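Peptidyl-prolyl cis-trans isomerase (Hirschia baltica, PDB 5EX2) probably catalyses the cis-trans isomerisation of peptide bonds preceding proline, as cyclophilins do, and binds metal ions. Local coordinates at residues Pro14-Val20 with Ala230-Arg234; Phe65-Ser70 with Leu201-Pro207; Phe96-Pro102 with Asp142-Trp148; Arg52-Arg56 with Ala216-Asp221. All coordinates share one frame; numbering follows the deposited sequence. Where two conformers were deposited one is given.

How the contacts relate
From the N terminus, contact 1 comes first: it pairs 14-20 with 230-234 and closes the widest loop, with the other three contacts nested inside it. Contact 4 closes the next loop, setting helix 45-57 against the end of barrel strand 212-218. Within it, contact 2 joins strand 63-69 to the loop between helix 195-198 and strand 212-218, and within that lies contact 3, which pairs strands 98-100 and 145-148. None of the four cross. Contacts 2 and 4 reach the same eight-stranded barrel, their centres about 25 Å apart, whereas contacts 1 and 3 build separate antiparallel sheets. Contacts 2 and 3 lie on opposite sides of the chain's centre.

Contact 1. Residues Pro14-Val20 with Ala230-Arg234; sequences PENWRSV and AWVMR
Arg234 reaches back along 14-20 with its chain extended from CG to NE. Arg234 CB lies near Asn16 O (3.8 Å), and Arg234 CG passes Arg18 N at 3.9 Å. CD comes close to the carbonyl oxygens of Pro14 and Glu15. Arg234 NE then donates to Pro14 O at 2.9 Å, a bent bond (137° at the hydrogen) that meets the oxygen nearly end-on to its C=O. Beyond it, the guanidinium lays one face over Arg18 CB, 3.6 Å from Arg234 CZ, while NH2 donates to a water that also binds Trp17 O. An alanine at Arg234 would remove this arm, and Pro14 O would probably lose its bond and Arg18 CB its cover. Arg18 turns its own tip to Glu38 in a salt bridge, Arg18 NH2 passing Val232 CB at 3.4 Å. On the other sheet face, Met233 CB makes a CH-pi contact over the six-membered ring of Trp17, Met233 SD stands farther above the same ring in a Met-aromatic contact, and Met233 CE touches Trp17 CZ2 at 3.6 Å. Reciprocal backbone bonds between Arg18 and Val232 fix the antiparallel register; 17-19 is an outermost strand of a three-stranded antiparallel sheet whose far strand is 261-264.

Contact 2. Residues Phe65-Ser70 with Leu201-Pro207; sequences FHRVIS and LTIGEPP
Leu201 sets its CD1 methyl squarely over the face of the Phe65 ring, 3.7 Å from Leu201 CD1 to the ring centroid and only 7° off the normal, a CH-pi contact. CD1 covers the centre, and Leu201 CD2 lies near Phe65 CD2 at the rim. Phe171 and Leu173 of barrel strand 171-174 also touch Phe65.

Val68 also points at the loop, but it meets mainly backbone carbonyls. Val68 CB stands 3.2 Å from Thr202 O. With CG1 anti to the backbone N (chi1 180°), that methyl reaches both Leu201 O and Thr202 O, and CG2 also lies against Thr202 O. Val68 and Gly204 form a single antiparallel bridge, with Val68 N to Gly204 O and Gly204 N to Val68 O both 2.9 Å. The loop thereby lines the edge of barrel strand 63-69, which carries a classic beta bulge at His66 and Arg67, both facing Gln75 of strand 73-76. The backbone angles of Gly204 leave no room for a beta carbon beside the carbonyl oxygen of Ile203.

Farther along the strand, the Glu205 carboxylate crosses Ile69 at a slant, Glu205 OE2 lying 3.6 Å from Ile69 CG1. A water joins that same oxygen to Val68 O. The peptide bond before Pro206 is cis; Pro206 CB and Pro207 CD both crowd His66 O, the former at 3.2 Å. Ile203 CD1 packs on Ser70 CB at 3.8 Å.

Contact 3. Residues Phe96-Pro102 with Asp142-Trp148; sequences FVFRRDP and DKRVESW
Strands 98-100 and 145-148 pair antiparallel, their short axes 4.7 Å apart at closest approach and their directions 123° apart, which indicates a strongly twisted ladder. Phe98 with Ser147 and Arg100 with Val145 are hydrogen-bonded pairs, and Arg99 with Glu146 between them is a non-hydrogen-bonded one. The ladder forms one border of a five-stranded antiparallel sheet, in which 145-148 continues to strand 127-132.

Arg99 and Arg100 leave opposite faces of this sheet. Arg99, bent at chi2 and chi3, curls back to grip Asp142 side-on: Arg99 NE donates to Asp142 OD2 and Arg99 NH2 to Asp142 OD1, each bond 2.9 Å long and each using a syn lone pair. The guanidinium and carboxylate planes are nearly coplanar. Asp142 OD1 also accepts from Arg144 N, which approaches from above the carboxylate plane, closing an Asx turn that holds the carboxylate in place. A water accepts from Arg99 NH1 and donates to Glu146 OE1, while Glu146 OE2 pairs with Arg183.

Arg144 runs extended across the strand, and Arg144 NH1 donates to Arg99 O at 3.0 Å, the oxygen lying in the guanidinium plane. On the sheet face that carries Phe98, Ser147 CB sits over the ring in a CH-pi contact, 4.0 Å from the Phe98 centroid. Phe98 CG takes the crowded position between backbone N and carbonyl carbon (chi1 65°), which brings the ring beneath that CB. Arg100 forms a salt bridge with Asp134 through NH2. Ser147 OG, also hydrogen-bonded to Thr131 OG1, accepts from Arg100 NE at 2.9 Å, only 5° out of the guanidinium plane.

Contact 4. Residues Arg52-Arg56 with Ala216-Asp221; sequences RKVVR and AVMVSD
Arg56 grips Asp221 side-on in a salt bridge, Arg56 NE donating to Asp221 OD2 at 2.8 Å in a nearly straight line (176° at the hydrogen) and on that oxygen's syn lone pair. The second bond, from Arg56 NH2 to Asp221 OD1, is longer at 3.1 Å and bent, for the two planes are turned 43° apart. Met218 CG covers one face of the guanidinium, 3.8 Å from Arg56 NE. Met218 CG also meets Val55 CG1 at 3.8 Å, and Val55 CG1, anti to the backbone N (chi1 167°), reaches in toward the strand to touch Ala216 O as well. Met218 bends at chi2 and chi3, which carries Met218 CE to Arg52 CG at 3.9 Å. An alanine at Met218 would probably open a gap beside Val55 and Arg52 and take the cover from one face of the Arg56 guanidinium. Further out, Asp23 takes a second salt bridge from Arg56 NH2, and its backbone O accepts from Arg52 NE, so both arginines are positioned by the residues leading into strand 25-30. Such packing of a helix against the end of a barrel strand belongs to the cyclophilin fold, an eight-stranded antiparallel barrel flanked by helices.

Contact 1. Residues Pro14-Val20 with Ala230-Arg234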
# COMPACT_ATOMS: atom_id res chain seq x y z
N PRO A 14 19.25 0.97 12.12
CA PRO A 14 18.76 1.73 10.98
C PRO A 14 19.26 1.18 9.64
O PRO A 14 18.68 1.50 8.61
CB PRO A 14 19.29 3.14 11.23
CG PRO A 14 20.44 2.96 12.17
CD PRO A 14 20.10 1.79 13.01
N GLU A 15 20.30 0.36 9.66
CA GLU A 15 20.78 -0.27 8.45
C GLU A 15 19.74 -1.24 7.88
O GLU A 15 19.69 -1.48 6.67
CB GLU A 15 22.09 -1.01 8.71
CG GLU A 15 23.27 -0.12 9.11
CD GLU A 15 23.24 0.35 10.58
OE1 GLU A 15 22.45 -0.17 11.40
OE2 GLU A 15 24.04 1.26 10.91
N ASN A 16 18.89 -1.77 8.76
CA ASN A 16 17.92 -2.77 8.34
C ASN A 16 16.48 -2.32 8.47
O ASN A 16 15.59 -3.00 7.97
CB ASN A 16 18.12 -4.05 9.13
CG ASN A 16 19.30 -4.82 8.62
OD1 ASN A 16 19.33 -5.24 7.48
ND2 ASN A 16 20.29 -5.01 9.47
N TRP A 17 16.24 -1.18 9.11
CA TRP A 17 14.88 -0.72 9.37
C TRP A 17 14.71 0.76 9.05
O TRP A 17 15.48 1.62 9.49
CB TRP A 17 14.50 -0.98 10.82
CG TRP A 17 14.47 -2.43 11.13
CD1 TRP A 17 15.48 -3.16 11.68
CD2 TRP A 17 13.40 -3.34 10.87
NE1 TRP A 17 15.09 -4.47 11.80
CE2 TRP A 17 13.82 -4.61 11.30
CE3 TRP A 17 12.12 -3.20 10.31
CZ2 TRP A 17 13.01 -5.73 11.20
CZ3 TRP A 17 11.32 -4.32 10.22
CH2 TRP A 17 11.76 -5.57 10.67
N ARG A 18 13.66 1.03 8.30
CA ARG A 18 13.29 2.37 7.88
C ARG A 18 12.10 2.84 8.70
O ARG A 18 11.07 2.17 8.75
CB ARG A 18 12.93 2.37 6.38
CG ARG A 18 12.41 3.70 5.85
CD ARG A 18 12.04 3.63 4.36
NE ARG A 18 10.98 2.67 4.08
CZ ARG A 18 9.69 2.92 4.28
NH1 ARG A 18 9.30 4.10 4.76
NH2 ARG A 18 8.79 1.99 4.00
N SER A 19 12.24 4.01 9.32
CA SER A 19 11.17 4.58 10.11
C SER A 19 10.14 5.20 9.17
O SER A 19 10.48 6.00 8.31
CB SER A 19 11.74 5.62 11.07
OG SER A 19 10.71 6.26 11.78
N VAL A 20 8.87 4.86 9.37
CA VAL A 20 7.79 5.39 8.54
C VAL A 20 7.44 6.79 9.00
O VAL A 20 7.22 7.04 10.19
CB VAL A 20 6.55 4.47 8.57
CG1 VAL A 20 5.36 5.09 7.85
CG2 VAL A 20 6.88 3.11 7.96
N ALA A 230 6.02 3.04 13.31
CA ALA A 230 6.14 1.94 12.36
C ALA A 230 7.51 1.92 11.70
O ALA A 230 8.12 2.96 11.45
CB ALA A 230 5.05 2.04 11.30
N TRP A 231 7.98 0.71 11.43
CA TRP A 231 9.23 0.52 10.71
C TRP A 231 9.00 -0.53 9.66
O TRP A 231 8.20 -1.45 9.84
CB TRP A 231 10.37 0.07 11.65
CG TRP A 231 11.04 1.16 12.44
CD1 TRP A 231 12.20 1.85 12.12
CD2 TRP A 231 10.65 1.64 13.73
NE1 TRP A 231 12.52 2.73 13.12
CE2 TRP A 231 11.58 2.63 14.11
CE3 TRP A 231 9.59 1.35 14.58
CZ2 TRP A 231 11.48 3.32 15.32
CZ3 TRP A 231 9.49 2.03 15.77
CH2 TRP A 231 10.43 3.01 16.13
N VAL A 232 9.71 -0.38 8.55
CA VAL A 232 9.66 -1.31 7.43
C VAL A 232 11.08 -1.74 7.15
O VAL A 232 11.98 -0.91 7.11
CB VAL A 232 9.03 -0.66 6.18
CG1 VAL A 232 9.06 -1.60 4.99
CG2 VAL A 232 7.63 -0.22 6.48
N MET A 233 11.29 -3.03 7.01
CA MET A 233 12.62 -3.54 6.72
C MET A 233 13.15 -2.92 5.42
O MET A 233 12.42 -2.71 4.46
CB MET A 233 12.59 -5.07 6.63
CG MET A 233 13.97 -5.72 6.37
SD MET A 233 13.93 -7.49 6.49
CE MET A 233 13.80 -7.74 8.26
N ARG A 234 14.43 -2.59 5.43
CA ARG A 234 15.10 -2.02 4.27
C ARG A 234 15.43 -3.12 3.27
O ARG A 234 16.12 -4.08 3.61
CB ARG A 234 16.37 -1.27 4.69
CG ARG A 234 16.08 0.04 5.39
CD ARG A 234 17.31 0.90 5.63
NE ARG A 234 16.98 2.14 6.34
CZ ARG A 234 16.42 3.21 5.79
NH1 ARG A 234 16.11 3.24 4.50
NH2 ARG A 234 16.16 4.28 6.53
O HOH W 1 17.42 -5.54 5.54
O HOH W 2 17.03 3.91 8.86
O HOH W 3 11.91 0.04 3.54
O HOH W 4 9.01 4.93 13.40
O HOH W 5 6.58 5.78 12.46

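Contact 2. Residues Phe65-Ser70 with Leu201-Pro207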
# COMPACT_ATOMS: atom_id res chain seq x y z
N PHE A 65 -17.65 -1.67 4.28
CA PHE A 65 -16.94 -2.48 3.29
C PHE A 65 -18.02 -3.18 2.49
O PHE A 65 -18.43 -4.30 2.80
CB PHE A 65 -15.97 -3.44 3.95
CG PHE A 65 -14.78 -2.75 4.48
CD1 PHE A 65 -13.74 -2.41 3.63
CD2 PHE A 65 -14.70 -2.39 5.81
CE1 PHE A 65 -12.64 -1.73 4.10
CE2 PHE A 65 -13.59 -1.71 6.28
CZ PHE A 65 -12.57 -1.38 5.43
N HIS A 66 -18.50 -2.48 1.48
CA HIS A 66 -19.73 -2.86 0.80
C HIS A 66 -19.53 -3.83 -0.36
O HIS A 66 -20.51 -4.36 -0.88
CB HIS A 66 -20.45 -1.61 0.28
CG HIS A 66 -19.70 -0.92 -0.81
ND1 HIS A 66 -18.70 -0.01 -0.57
CD2 HIS A 66 -19.78 -1.05 -2.16
CE1 HIS A 66 -18.20 0.41 -1.73
NE2 HIS A 66 -18.84 -0.21 -2.70
N ARG A 67 -18.30 -4.05 -0.78
CA ARG A 67 -18.02 -4.99 -1.87
C ARG A 67 -16.75 -5.75 -1.54
O ARG A 67 -15.66 -5.21 -1.64
CB ARG A 67 -17.89 -4.26 -3.21
CG ARG A 67 -17.52 -5.14 -4.40
CD ARG A 67 -17.14 -4.26 -5.59
NE ARG A 67 -16.55 -5.01 -6.71
CZ ARG A 67 -15.37 -4.76 -7.27
NH1 ARG A 67 -14.60 -3.77 -6.84
NH2 ARG A 67 -14.95 -5.51 -8.28
N VAL A 68 -16.92 -7.00 -1.13
CA VAL A 68 -15.82 -7.82 -0.65
C VAL A 68 -15.87 -9.15 -1.36
O VAL A 68 -16.89 -9.85 -1.32
CB VAL A 68 -15.90 -8.02 0.87
CG1 VAL A 68 -14.76 -8.87 1.37
CG2 VAL A 68 -15.92 -6.68 1.58
N ILE A 69 -14.79 -9.47 -2.06
CA ILE A 69 -14.74 -10.64 -2.90
C ILE A 69 -13.58 -11.51 -2.45
O ILE A 69 -12.43 -11.05 -2.40
CB ILE A 69 -14.60 -10.24 -4.38
CG1 ILE A 69 -15.81 -9.39 -4.81
CG2 ILE A 69 -14.48 -11.47 -5.25
CD1 ILE A 69 -15.72 -8.84 -6.21
N SER A 70 -13.90 -12.74 -2.07
CA SER A 70 -12.91 -13.67 -1.59
C SER A 70 -11.84 -13.88 -2.63
O SER A 70 -12.14 -14.00 -3.82
CB SER A 70 -13.54 -15.01 -1.23
OG SER A 70 -12.58 -15.84 -0.61
N LEU A 201 -12.62 -9.44 6.48
CA LEU A 201 -13.81 -8.62 6.27
C LEU A 201 -14.89 -9.45 5.58
O LEU A 201 -14.59 -10.27 4.72
CB LEU A 201 -13.48 -7.36 5.47
CG LEU A 201 -12.50 -6.40 6.17
CD1 LEU A 201 -11.99 -5.36 5.24
CD2 LEU A 201 -13.18 -5.71 7.34
N THR A 202 -16.14 -9.22 5.98
CA THR A 202 -17.25 -10.05 5.55
C THR A 202 -17.46 -9.94 4.04
O THR A 202 -17.56 -8.85 3.48
CB THR A 202 -18.52 -9.66 6.30
OG1 THR A 202 -18.31 -9.86 7.70
CG2 THR A 202 -19.69 -10.50 5.89
N ILE A 203 -17.53 -11.11 3.41
CA ILE A 203 -17.68 -11.25 1.98
C ILE A 203 -19.09 -10.93 1.54
O ILE A 203 -20.04 -11.32 2.21
CB ILE A 203 -17.32 -12.70 1.57
CG1 ILE A 203 -15.83 -12.95 1.78
CG2 ILE A 203 -17.72 -13.02 0.12
CD1 ILE A 203 -15.47 -14.41 1.97
N GLY A 204 -19.23 -10.24 0.41
CA GLY A 204 -20.55 -10.03 -0.19
C GLY A 204 -20.56 -8.82 -1.10
O GLY A 204 -19.71 -7.93 -1.01
N GLU A 205 -21.56 -8.78 -1.97
CA GLU A 205 -21.66 -7.76 -3.00
C GLU A 205 -23.10 -7.26 -3.14
O GLU A 205 -23.73 -7.44 -4.18
CB GLU A 205 -21.17 -8.32 -4.33
CG GLU A 205 -19.79 -8.94 -4.24
CD GLU A 205 -19.38 -9.56 -5.55
OE1 GLU A 205 -19.39 -8.83 -6.55
OE2 GLU A 205 -19.07 -10.77 -5.58
N PRO A 206 -23.64 -6.63 -2.08
CA PRO A 206 -22.99 -6.37 -0.80
C PRO A 206 -23.25 -7.45 0.24
O PRO A 206 -24.15 -8.27 0.07
CB PRO A 206 -23.63 -5.06 -0.37
CG PRO A 206 -25.05 -5.20 -0.87
CD PRO A 206 -24.95 -5.96 -2.17
N PRO A 207 -22.45 -7.46 1.31
CA PRO A 207 -22.81 -8.30 2.45
C PRO A 207 -24.15 -7.87 3.00
O PRO A 207 -24.53 -6.72 2.84
CB PRO A 207 -21.70 -8.03 3.48
CG PRO A 207 -20.57 -7.36 2.70
CD PRO A 207 -21.29 -6.61 1.61
O HOH W 6 -17.83 -6.33 4.72
O HOH W 7 -18.23 -11.76 -2.96

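Contact 3. Residues Phe96-Pro102 with Asp142-Trp148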
# COMPACT_ATOMS: atom_id res chain seq x y z
N PHE A 96 -1.77 5.40 -12.71
CA PHE A 96 -1.64 3.95 -12.80
C PHE A 96 -0.19 3.50 -12.90
O PHE A 96 0.13 2.35 -12.61
CB PHE A 96 -2.41 3.43 -14.02
CG PHE A 96 -3.87 3.85 -14.07
CD1 PHE A 96 -4.60 4.09 -12.93
CD2 PHE A 96 -4.49 3.99 -15.29
CE1 PHE A 96 -5.94 4.46 -13.03
CE2 PHE A 96 -5.83 4.36 -15.38
CZ PHE A 96 -6.54 4.60 -14.25
N VAL A 97 0.65 4.41 -13.36
CA VAL A 97 2.08 4.16 -13.45
C VAL A 97 2.80 5.43 -13.03
O VAL A 97 2.19 6.49 -12.95
CB VAL A 97 2.53 3.77 -14.89
CG1 VAL A 97 1.83 2.51 -15.36
CG2 VAL A 97 2.27 4.91 -15.87
N PHE A 98 4.09 5.32 -12.75
CA PHE A 98 4.90 6.50 -12.51
C PHE A 98 6.17 6.39 -13.32
O PHE A 98 6.59 5.30 -13.72
CB PHE A 98 5.18 6.69 -11.01
CG PHE A 98 6.03 5.63 -10.37
CD1 PHE A 98 5.50 4.39 -10.06
CD2 PHE A 98 7.33 5.91 -9.99
CE1 PHE A 98 6.27 3.43 -9.43
CE2 PHE A 98 8.10 4.95 -9.36
CZ PHE A 98 7.57 3.71 -9.08
N ARG A 99 6.76 7.55 -13.60
CA ARG A 99 8.02 7.65 -14.33
C ARG A 99 9.15 7.58 -13.32
O ARG A 99 9.32 8.51 -12.52
CB ARG A 99 8.11 8.97 -15.10
CG ARG A 99 6.97 9.21 -16.06
CD ARG A 99 6.96 8.21 -17.17
NE ARG A 99 8.20 8.25 -17.92
CZ ARG A 99 8.54 7.36 -18.85
NH1 ARG A 99 7.69 6.37 -19.11
NH2 ARG A 99 9.71 7.44 -19.49
N ARG A 100 9.88 6.48 -13.33
CA ARG A 100 10.92 6.22 -12.35
C ARG A 100 12.32 6.46 -12.93
O ARG A 100 12.64 5.97 -14.01
CB ARG A 100 10.77 4.79 -11.86
CG ARG A 100 11.74 4.42 -10.76
CD ARG A 100 11.56 2.97 -10.29
NE ARG A 100 11.81 2.03 -11.37
CZ ARG A 100 12.99 1.51 -11.67
NH1 ARG A 100 14.07 1.82 -10.95
NH2 ARG A 100 13.10 0.69 -12.70
N ASP A 101 13.13 7.21 -12.20
CA ASP A 101 14.53 7.40 -12.53
C ASP A 101 15.33 6.25 -11.92
O ASP A 101 15.50 6.20 -10.71
CB ASP A 101 15.02 8.75 -12.00
CG ASP A 101 16.49 9.02 -12.30
OD1 ASP A 101 17.18 8.14 -12.85
OD2 ASP A 101 16.96 10.12 -11.94
N PRO A 102 15.83 5.32 -12.75
CA PRO A 102 16.52 4.15 -12.22
C PRO A 102 17.84 4.46 -11.52
O PRO A 102 18.41 3.55 -10.92
CB PRO A 102 16.80 3.30 -13.46
CG PRO A 102 16.02 3.87 -14.54
CD PRO A 102 15.80 5.30 -14.22
N ASP A 142 12.77 11.67 -20.73
CA ASP A 142 12.93 12.14 -19.35
C ASP A 142 13.97 11.33 -18.56
O ASP A 142 14.14 11.53 -17.36
CB ASP A 142 11.57 12.11 -18.62
CG ASP A 142 10.93 10.73 -18.59
OD1 ASP A 142 11.49 9.76 -19.16
OD2 ASP A 142 9.84 10.62 -18.00
N LYS A 143 14.69 10.46 -19.25
CA LYS A 143 15.66 9.57 -18.62
C LYS A 143 15.01 8.74 -17.51
O LYS A 143 15.65 8.40 -16.53
CB LYS A 143 16.86 10.36 -18.07
CG LYS A 143 17.55 11.23 -19.10
CD LYS A 143 18.19 10.39 -20.20
CE LYS A 143 19.20 11.19 -21.01
NZ LYS A 143 19.78 10.39 -22.13
N ARG A 144 13.74 8.41 -17.71
CA ARG A 144 13.01 7.58 -16.76
C ARG A 144 12.42 6.38 -17.50
O ARG A 144 12.52 6.25 -18.73
CB ARG A 144 11.92 8.40 -16.04
CG ARG A 144 12.54 9.49 -15.14
CD ARG A 144 11.50 10.31 -14.40
NE ARG A 144 12.15 11.33 -13.57
CZ ARG A 144 11.85 11.58 -12.30
NH1 ARG A 144 10.89 10.90 -11.68
NH2 ARG A 144 12.51 12.52 -11.65
N VAL A 145 11.83 5.49 -16.72
CA VAL A 145 11.14 4.33 -17.25
C VAL A 145 9.81 4.20 -16.54
O VAL A 145 9.63 4.73 -15.44
CB VAL A 145 11.93 3.01 -17.08
CG1 VAL A 145 13.22 3.10 -17.80
CG2 VAL A 145 12.12 2.66 -15.59
N GLU A 146 8.89 3.48 -17.17
CA GLU A 146 7.58 3.26 -16.59
C GLU A 146 7.65 2.19 -15.51
O GLU A 146 8.19 1.10 -15.71
CB GLU A 146 6.60 2.86 -17.69
CG GLU A 146 5.18 2.75 -17.21
CD GLU A 146 4.22 2.57 -18.34
OE1 GLU A 146 3.97 3.56 -19.06
OE2 GLU A 146 3.69 1.46 -18.49
N SER A 147 7.08 2.50 -14.35
CA SER A 147 6.99 1.55 -13.25
C SER A 147 5.62 1.65 -12.59
O SER A 147 4.91 2.61 -12.80
CB SER A 147 8.08 1.79 -12.22
OG SER A 147 9.37 1.76 -12.84
N TRP A 148 5.26 0.64 -11.82
CA TRP A 148 3.99 0.67 -11.11
C TRP A 148 4.07 -0.21 -9.87
O TRP A 148 4.98 -1.01 -9.74
CB TRP A 148 2.84 0.22 -12.04
CG TRP A 148 3.05 -1.10 -12.74
CD1 TRP A 148 2.52 -2.31 -12.36
CD2 TRP A 148 3.80 -1.35 -13.94
NE1 TRP A 148 2.90 -3.28 -13.25
CE2 TRP A 148 3.70 -2.73 -14.22
CE3 TRP A 148 4.56 -0.55 -14.80
CZ2 TRP A 148 4.32 -3.31 -15.32
CZ3 TRP A 148 5.18 -1.14 -15.89
CH2 TRP A 148 5.05 -2.51 -16.14
O HOH W 8 4.94 6.06 -18.64
O HOH W 9 18.11 8.19 -15.44
O HOH W 10 15.24 11.67 -14.40

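Contact 4. Residues Arg52-Arg56 with Ala216-Asp221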
# COMPACT_ATOMS: atom_id res chain seq x y z
N ARG A 52 -5.07 11.69 2.33
CA ARG A 52 -4.90 12.53 3.52
C ARG A 52 -6.06 13.50 3.68
O ARG A 52 -6.59 13.68 4.79
CB ARG A 52 -3.61 13.33 3.45
CG ARG A 52 -2.35 12.51 3.52
CD ARG A 52 -1.16 13.37 3.92
NE ARG A 52 0.09 12.66 3.69
CZ ARG A 52 0.86 12.83 2.63
NH1 ARG A 52 0.55 13.70 1.67
NH2 ARG A 52 1.97 12.12 2.52
N LYS A 53 -6.45 14.13 2.59
CA LYS A 53 -7.54 15.09 2.59
C LYS A 53 -8.84 14.43 3.05
O LYS A 53 -9.53 14.96 3.92
CB LYS A 53 -7.69 15.68 1.19
CG LYS A 53 -8.84 16.64 1.00
CD LYS A 53 -8.91 17.11 -0.45
CE LYS A 53 -10.11 18.01 -0.70
NZ LYS A 53 -9.94 19.37 -0.12
N VAL A 54 -9.19 13.29 2.47
CA VAL A 54 -10.46 12.65 2.83
C VAL A 54 -10.43 12.17 4.29
O VAL A 54 -11.39 12.36 5.03
CB VAL A 54 -10.78 11.48 1.86
CG1 VAL A 54 -12.07 10.78 2.26
CG2 VAL A 54 -10.91 12.01 0.44
N VAL A 55 -9.33 11.59 4.71
CA VAL A 55 -9.20 11.15 6.09
C VAL A 55 -9.48 12.32 7.03
O VAL A 55 -10.26 12.20 7.97
CB VAL A 55 -7.79 10.55 6.37
CG1 VAL A 55 -7.54 10.38 7.87
CG2 VAL A 55 -7.63 9.22 5.67
N ARG A 56 -8.89 13.47 6.72
CA ARG A 56 -8.97 14.63 7.61
C ARG A 56 -10.34 15.30 7.61
O ARG A 56 -10.60 16.12 8.47
CB ARG A 56 -7.86 15.63 7.25
CG ARG A 56 -6.54 15.16 7.79
CD ARG A 56 -5.40 15.86 7.15
NE ARG A 56 -4.17 15.48 7.82
CZ ARG A 56 -2.96 15.56 7.28
NH1 ARG A 56 -2.80 15.98 6.03
NH2 ARG A 56 -1.91 15.19 8.00
N ALA A 216 -10.70 6.60 10.65
CA ALA A 216 -9.44 6.74 9.95
C ALA A 216 -8.71 7.94 10.55
O ALA A 216 -9.31 8.99 10.78
CB ALA A 216 -9.67 6.93 8.46
N VAL A 217 -7.42 7.77 10.79
CA VAL A 217 -6.59 8.81 11.38
C VAL A 217 -5.23 8.85 10.73
O VAL A 217 -4.61 7.81 10.54
CB VAL A 217 -6.40 8.59 12.91
CG1 VAL A 217 -5.63 9.74 13.52
CG2 VAL A 217 -7.74 8.45 13.61
N MET A 218 -4.77 10.04 10.37
CA MET A 218 -3.38 10.26 10.01
C MET A 218 -2.53 10.33 11.27
O MET A 218 -2.82 11.10 12.19
CB MET A 218 -3.21 11.56 9.24
CG MET A 218 -3.95 11.64 7.93
SD MET A 218 -3.46 10.35 6.76
CE MET A 218 -1.67 10.52 6.81
N VAL A 219 -1.47 9.54 11.31
CA VAL A 219 -0.68 9.49 12.53
C VAL A 219 -0.03 10.84 12.83
O VAL A 219 0.16 11.18 14.00
CB VAL A 219 0.37 8.35 12.44
CG1 VAL A 219 1.34 8.37 13.57
CG2 VAL A 219 -0.36 7.02 12.45
N SER A 220 0.30 11.62 11.80
CA SER A 220 0.87 12.95 11.99
C SER A 220 -0.08 13.89 12.74
O SER A 220 0.35 14.89 13.32
CB SER A 220 1.22 13.54 10.64
OG SER A 220 0.11 13.43 9.79
N ASP A 221 -1.37 13.58 12.71
CA ASP A 221 -2.37 14.44 13.35
C ASP A 221 -2.56 14.11 14.81
O ASP A 221 -3.24 14.84 15.54
CB ASP A 221 -3.70 14.33 12.62
CG ASP A 221 -3.64 14.87 11.21
OD1 ASP A 221 -2.75 15.70 10.92
OD2 ASP A 221 -4.48 14.47 10.39